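Putative HTH-type transcriptional regulator PF0864 (Pyrococcus furiosus, PDB 2IA0) is probably a sequence-specific DNA-binding transcriptional regulator of the AsnC family, joining a winged helix-turn-helix to a dimeric alpha+beta barrel domain. Local coordinates at residues Leu72-Val84 with Asp119-Leu133. Numbering follows the deposited sequence.
Sequences LKPKHLALIVLEV and DKIIALVGKNNKDEL
The His76 ring meets Asn129 at its edge, with the backbone N of Asn129 in the ring plane and its CA near that plane. His76 ND1 also gives a weak, bent hydrogen bond (131° at the hydrogen) to Asn128 O, 3.2 Å away. Lys75 NZ donates to Asn128 O as well, at 2.8 Å, tilted 31° from the carbonyl plane. The Lys75 chain bends at chi3 (-78°) and again at chi4 to bring NZ there, and crosses the Asn128 side chain at about a right angle. An alanine in place of His76 would probably leave Asn128 O to Lys75 and open a gap beside Asn129.

Lys75 and His76 both face Lys127 in a classic beta bulge. Beyond it, strands 76-84 and 120-127 run antiparallel, and the ladder continues to Val84 N and Asp119 O (2.8 Å). On one face, Leu77 CD2 meets Leu124 CD2 at 3.7 Å. Leu79 lies alongside Ile122, and also packs on Leu79 of the second subunit. On the other face, Ile80 CD1 meets Val125 CG2 at 3.8 Å, and Leu133 CD2 from helix 132-140 touches Ala78 CB at 3.5 Å. Helix 91-105 packs on Ile121 on this side, and also touches Val84.

These are the central strands of the four-stranded sheet in the C-terminal domain. Backbone bonds and aliphatic contacts hold the apolar middle; polar groups lie at both ends. At the bulge, two side-chain donors share one backbone oxygen. At the other end, the Lys120-Asp119 salt bridge may offset the nearby Glu83 charge, whose OE1 bonds His149.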
loop_
_atom_site.group_PDB
_atom_site.type_symbol
_atom_site.label_atom_id
_atom_site.label_comp_id
_atom_site.label_asym_id
_atom_site.label_seq_id
_atom_site.Cartn_x
_atom_site.Cartn_y
_atom_site.Cartn_z
ATOM N N LEU A 72 -6.745 -12.597 -7.573
ATOM C CA LEU A 72 -5.935 -11.676 -8.364
ATOM C C LEU A 72 -4.764 -11.108 -7.583
ATOM O O LEU A 72 -3.933 -10.398 -8.155
ATOM C CB LEU A 72 -6.781 -10.541 -8.949
ATOM C CG LEU A 72 -7.644 -10.775 -10.188
ATOM C CD1 LEU A 72 -8.971 -11.236 -9.744
ATOM C CD2 LEU A 72 -7.816 -9.491 -10.979
ATOM N N LYS A 73 -4.697 -11.406 -6.289
ATOM C CA LYS A 73 -3.514 -11.067 -5.488
ATOM C C LYS A 73 -2.303 -11.951 -5.820
ATOM O O LYS A 73 -2.460 -13.159 -6.043
ATOM C CB LYS A 73 -3.816 -11.229 -4.005
ATOM C CG LYS A 73 -4.641 -10.117 -3.423
ATOM C CD LYS A 73 -4.453 -10.066 -1.914
ATOM C CE LYS A 73 -5.011 -11.278 -1.182
ATOM N NZ LYS A 73 -4.692 -11.116 0.282
ATOM N N PRO A 74 -1.082 -11.370 -5.828
ATOM C CA PRO A 74 0.130 -12.226 -5.867
ATOM C C PRO A 74 0.268 -13.071 -4.588
ATOM O O PRO A 74 0.027 -12.572 -3.474
ATOM C CB PRO A 74 1.272 -11.206 -5.970
ATOM C CG PRO A 74 0.737 -9.957 -5.337
ATOM C CD PRO A 74 -0.730 -9.937 -5.790
ATOM N N LYS A 75 0.631 -14.338 -4.729
ATOM C CA LYS A 75 0.674 -15.220 -3.560
ATOM C C LYS A 75 1.969 -15.074 -2.753
ATOM O O LYS A 75 2.014 -15.419 -1.568
ATOM C CB LYS A 75 0.487 -16.680 -3.978
ATOM C CG LYS A 75 -0.803 -16.973 -4.751
ATOM C CD LYS A 75 -0.885 -18.471 -5.077
ATOM C CE LYS A 75 0.032 -18.844 -6.273
ATOM N NZ LYS A 75 0.784 -20.165 -6.125
ATOM N N HIS A 76 3.021 -14.585 -3.411
ATOM C CA HIS A 76 4.352 -14.473 -2.831
ATOM C C HIS A 76 4.901 -13.109 -3.137
ATOM O O HIS A 76 4.994 -12.701 -4.291
ATOM C CB HIS A 76 5.284 -15.593 -3.320
ATOM C CG HIS A 76 4.885 -16.935 -2.789
ATOM N ND1 HIS A 76 4.620 -18.016 -3.602
ATOM C CD2 HIS A 76 4.606 -17.339 -1.524
ATOM C CE1 HIS A 76 4.239 -19.040 -2.858
ATOM N NE2 HIS A 76 4.219 -18.654 -1.594
ATOM N N LEU A 77 5.231 -12.407 -2.066
ATOM C CA LEU A 77 5.665 -11.039 -2.124
ATOM C C LEU A 77 7.090 -10.957 -1.537
ATOM O O LEU A 77 7.488 -11.786 -0.693
ATOM C CB LEU A 77 4.658 -10.198 -1.349
ATOM C CG LEU A 77 4.284 -8.778 -1.776
ATOM C CD1 LEU A 77 3.494 -8.766 -3.059
ATOM C CD2 LEU A 77 3.489 -8.130 -0.668
ATOM N N ALA A 78 7.878 -10.009 -2.040
ATOM C CA ALA A 78 9.227 -9.763 -1.526
ATOM C C ALA A 78 9.521 -8.274 -1.575
ATOM O O ALA A 78 9.083 -7.557 -2.492
ATOM C CB ALA A 78 10.268 -10.534 -2.310
ATOM N N LEU A 79 10.206 -7.796 -0.550
ATOM C CA LEU A 79 10.723 -6.448 -0.563
ATOM C C LEU A 79 12.203 -6.510 -0.996
ATOM O O LEU A 79 12.953 -7.374 -0.573
ATOM C CB LEU A 79 10.561 -5.836 0.821
ATOM C CG LEU A 79 11.360 -4.585 1.159
ATOM C CD1 LEU A 79 10.670 -3.362 0.513
ATOM C CD2 LEU A 79 11.431 -4.461 2.671
ATOM N N ILE A 80 12.602 -5.600 -1.874
ATOM C CA ILE A 80 13.960 -5.586 -2.438
ATOM C C ILE A 80 14.626 -4.265 -2.120
ATOM O O ILE A 80 14.039 -3.223 -2.327
ATOM C CB ILE A 80 13.901 -5.770 -3.965
ATOM C CG1 ILE A 80 13.065 -7.018 -4.292
ATOM C CG2 ILE A 80 15.328 -5.854 -4.569
ATOM C CD1 ILE A 80 13.039 -7.366 -5.714
ATOM N N VAL A 81 15.839 -4.309 -1.586
ATOM C CA VAL A 81 16.593 -3.078 -1.336
ATOM C C VAL A 81 17.918 -3.076 -2.087
ATOM O O VAL A 81 18.791 -3.901 -1.842
ATOM C CB VAL A 81 16.802 -2.794 0.164
ATOM C CG1 VAL A 81 17.412 -1.372 0.362
ATOM C CG2 VAL A 81 15.469 -2.927 0.917
ATOM N N LEU A 82 18.028 -2.140 -3.025
ATOM C CA LEU A 82 19.191 -1.969 -3.878
ATOM C C LEU A 82 19.976 -0.749 -3.419
ATOM O O LEU A 82 19.396 0.293 -3.158
ATOM C CB LEU A 82 18.734 -1.721 -5.327
ATOM C CG LEU A 82 17.825 -2.746 -5.992
ATOM C CD1 LEU A 82 17.621 -2.358 -7.435
ATOM C CD2 LEU A 82 18.425 -4.131 -5.892
ATOM N N GLU A 83 21.293 -0.864 -3.357
ATOM C CA GLU A 83 22.137 0.292 -3.071
ATOM C C GLU A 83 23.112 0.477 -4.229
ATOM O O GLU A 83 23.855 -0.439 -4.573
ATOM C CB GLU A 83 22.897 0.092 -1.753
ATOM C CG GLU A 83 23.845 1.234 -1.377
ATOM C CD GLU A 83 24.698 0.911 -0.155
ATOM O OE1 GLU A 83 24.837 -0.283 0.198
ATOM O OE2 GLU A 83 25.251 1.849 0.457
ATOM N N VAL A 84 23.100 1.661 -4.822
ATOM C CA VAL A 84 23.992 1.979 -5.937
ATOM C C VAL A 84 25.384 2.326 -5.424
ATOM O O VAL A 84 25.522 2.999 -4.402
ATOM C CB VAL A 84 23.382 3.069 -6.850
ATOM C CG1 VAL A 84 24.357 3.487 -7.901
ATOM C CG2 VAL A 84 22.122 2.508 -7.539
ATOM N N ASP A 119 20.955 7.086 -2.740
ATOM C CA ASP A 119 21.584 5.899 -3.343
ATOM C C ASP A 119 20.832 4.567 -3.377
ATOM O O ASP A 119 21.333 3.622 -3.996
ATOM C CB ASP A 119 23.037 5.678 -2.832
ATOM C CG ASP A 119 23.181 5.757 -1.278
ATOM O OD1 ASP A 119 24.327 5.988 -0.827
ATOM O OD2 ASP A 119 22.202 5.604 -0.504
ATOM N N LYS A 120 19.643 4.493 -2.753
ATOM C CA LYS A 120 18.866 3.217 -2.675
ATOM C C LYS A 120 17.511 3.177 -3.394
ATOM O O LYS A 120 16.811 4.179 -3.496
ATOM C CB LYS A 120 18.663 2.788 -1.219
ATOM C CG LYS A 120 19.923 2.801 -0.411
ATOM C CD LYS A 120 19.793 2.031 0.886
ATOM C CE LYS A 120 20.964 2.390 1.791
ATOM N NZ LYS A 120 21.161 3.866 1.671
ATOM N N ILE A 121 17.144 1.994 -3.876
ATOM C CA ILE A 121 15.823 1.774 -4.477
ATOM C C ILE A 121 15.171 0.667 -3.699
ATOM O O ILE A 121 15.787 -0.356 -3.437
ATOM C CB ILE A 121 15.865 1.379 -5.963
ATOM C CG1 ILE A 121 16.539 2.459 -6.792
ATOM C CG2 ILE A 121 14.461 1.130 -6.535
ATOM C CD1 ILE A 121 17.804 1.950 -7.457
ATOM N N ILE A 122 13.920 0.916 -3.324
ATOM C CA ILE A 122 13.079 0.002 -2.584
ATOM C C ILE A 122 11.970 -0.440 -3.537
ATOM O O ILE A 122 11.328 0.398 -4.155
ATOM C CB ILE A 122 12.495 0.772 -1.380
ATOM C CG1 ILE A 122 13.627 1.172 -0.424
ATOM C CG2 ILE A 122 11.414 -0.011 -0.687
ATOM C CD1 ILE A 122 13.214 2.180 0.576
ATOM N N ALA A 123 11.779 -1.745 -3.685
ATOM C CA ALA A 123 10.705 -2.287 -4.522
ATOM C C ALA A 123 9.907 -3.384 -3.833
ATOM O O ALA A 123 10.449 -4.166 -3.073
ATOM C CB ALA A 123 11.234 -2.802 -5.861
ATOM N N LEU A 124 8.614 -3.437 -4.124
ATOM C CA LEU A 124 7.782 -4.513 -3.662
ATOM C C LEU A 124 7.344 -5.333 -4.874
ATOM O O LEU A 124 6.747 -4.821 -5.821
ATOM C CB LEU A 124 6.604 -3.975 -2.854
ATOM C CG LEU A 124 5.973 -5.017 -1.935
ATOM C CD1 LEU A 124 6.747 -5.166 -0.590
ATOM C CD2 LEU A 124 4.503 -4.677 -1.686
ATOM N N VAL A 125 7.678 -6.615 -4.846
ATOM C CA VAL A 125 7.394 -7.491 -5.973
ATOM C C VAL A 125 6.484 -8.672 -5.603
ATOM O O VAL A 125 6.723 -9.380 -4.617
ATOM C CB VAL A 125 8.721 -7.962 -6.669
ATOM C CG1 VAL A 125 8.419 -8.805 -7.897
ATOM C CG2 VAL A 125 9.574 -6.726 -7.086
ATOM N N GLY A 126 5.447 -8.867 -6.409
ATOM C CA GLY A 126 4.577 -10.019 -6.280
ATOM C C GLY A 126 4.618 -11.002 -7.436
ATOM O O GLY A 126 4.521 -10.625 -8.609
ATOM N N LYS A 127 4.788 -12.275 -7.103
ATOM C CA LYS A 127 4.678 -13.343 -8.085
ATOM C C LYS A 127 3.844 -14.447 -7.476
ATOM O O LYS A 127 3.398 -14.346 -6.339
ATOM C CB LYS A 127 6.047 -13.891 -8.505
ATOM C CG LYS A 127 7.015 -12.866 -9.088
ATOM C CD LYS A 127 6.648 -12.551 -10.503
ATOM C CE LYS A 127 7.319 -11.279 -10.971
ATOM N NZ LYS A 127 6.985 -11.144 -12.403
ATOM N N ASN A 128 3.649 -15.508 -8.240
ATOM C CA ASN A 128 2.831 -16.618 -7.792
ATOM C C ASN A 128 3.594 -17.794 -7.169
ATOM O O ASN A 128 3.014 -18.518 -6.375
ATOM C CB ASN A 128 1.851 -17.026 -8.897
ATOM C CG ASN A 128 0.766 -15.954 -9.135
ATOM O OD1 ASN A 128 0.358 -15.221 -8.210
ATOM N ND2 ASN A 128 0.303 -15.857 -10.375
ATOM N N ASN A 129 4.883 -17.951 -7.503
ATOM C CA ASN A 129 5.786 -18.927 -6.851
ATOM C C ASN A 129 7.053 -18.282 -6.296
ATOM O O ASN A 129 7.166 -17.062 -6.253
ATOM C CB ASN A 129 6.232 -20.035 -7.807
ATOM C CG ASN A 129 5.099 -20.705 -8.501
ATOM O OD1 ASN A 129 5.019 -20.668 -9.730
ATOM N ND2 ASN A 129 4.219 -21.353 -7.734
ATOM N N LYS A 130 8.035 -19.120 -5.954
ATOM C CA LYS A 130 9.206 -18.706 -5.165
ATOM C C LYS A 130 10.458 -18.030 -5.759
ATOM O O LYS A 130 11.104 -17.302 -4.995
ATOM C CB LYS A 130 9.625 -19.787 -4.151
ATOM C CG LYS A 130 8.874 -19.656 -2.833
ATOM C CD LYS A 130 9.650 -20.227 -1.656
ATOM C CE LYS A 130 8.709 -20.685 -0.555
ATOM N NZ LYS A 130 7.830 -19.579 -0.078
ATOM N N ASP A 131 10.900 -18.206 -7.015
ATOM C CA ASP A 131 10.686 -19.234 -8.065
ATOM C C ASP A 131 10.389 -18.469 -9.353
ATOM O O ASP A 131 11.282 -18.311 -10.182
ATOM C CB ASP A 131 9.698 -20.356 -7.774
ATOM C CG ASP A 131 9.939 -21.578 -8.661
ATOM O OD1 ASP A 131 10.967 -21.614 -9.377
ATOM O OD2 ASP A 131 9.103 -22.509 -8.645
ATOM N N GLU A 132 9.180 -17.938 -9.498
ATOM C CA GLU A 132 8.998 -16.797 -10.390
ATOM C C GLU A 132 9.779 -15.568 -9.842
ATOM O O GLU A 132 10.272 -14.745 -10.606
ATOM C CB GLU A 132 7.502 -16.492 -10.602
ATOM C CG GLU A 132 6.858 -17.222 -11.807
ATOM C CD GLU A 132 5.331 -17.068 -11.883
ATOM O OE1 GLU A 132 4.785 -16.044 -11.397
ATOM O OE2 GLU A 132 4.662 -17.979 -12.441
ATOM N N LEU A 133 9.905 -15.474 -8.517
ATOM C CA LEU A 133 10.691 -14.426 -7.854
ATOM C C LEU A 133 12.201 -14.586 -8.047
ATOM O O LEU A 133 12.899 -13.620 -8.348
ATOM C CB LEU A 133 10.360 -14.381 -6.361
ATOM C CG LEU A 133 9.317 -13.352 -5.917
ATOM C CD1 LEU A 133 8.376 -13.896 -4.846
ATOM C CD2 LEU A 133 10.039 -12.108 -5.423
#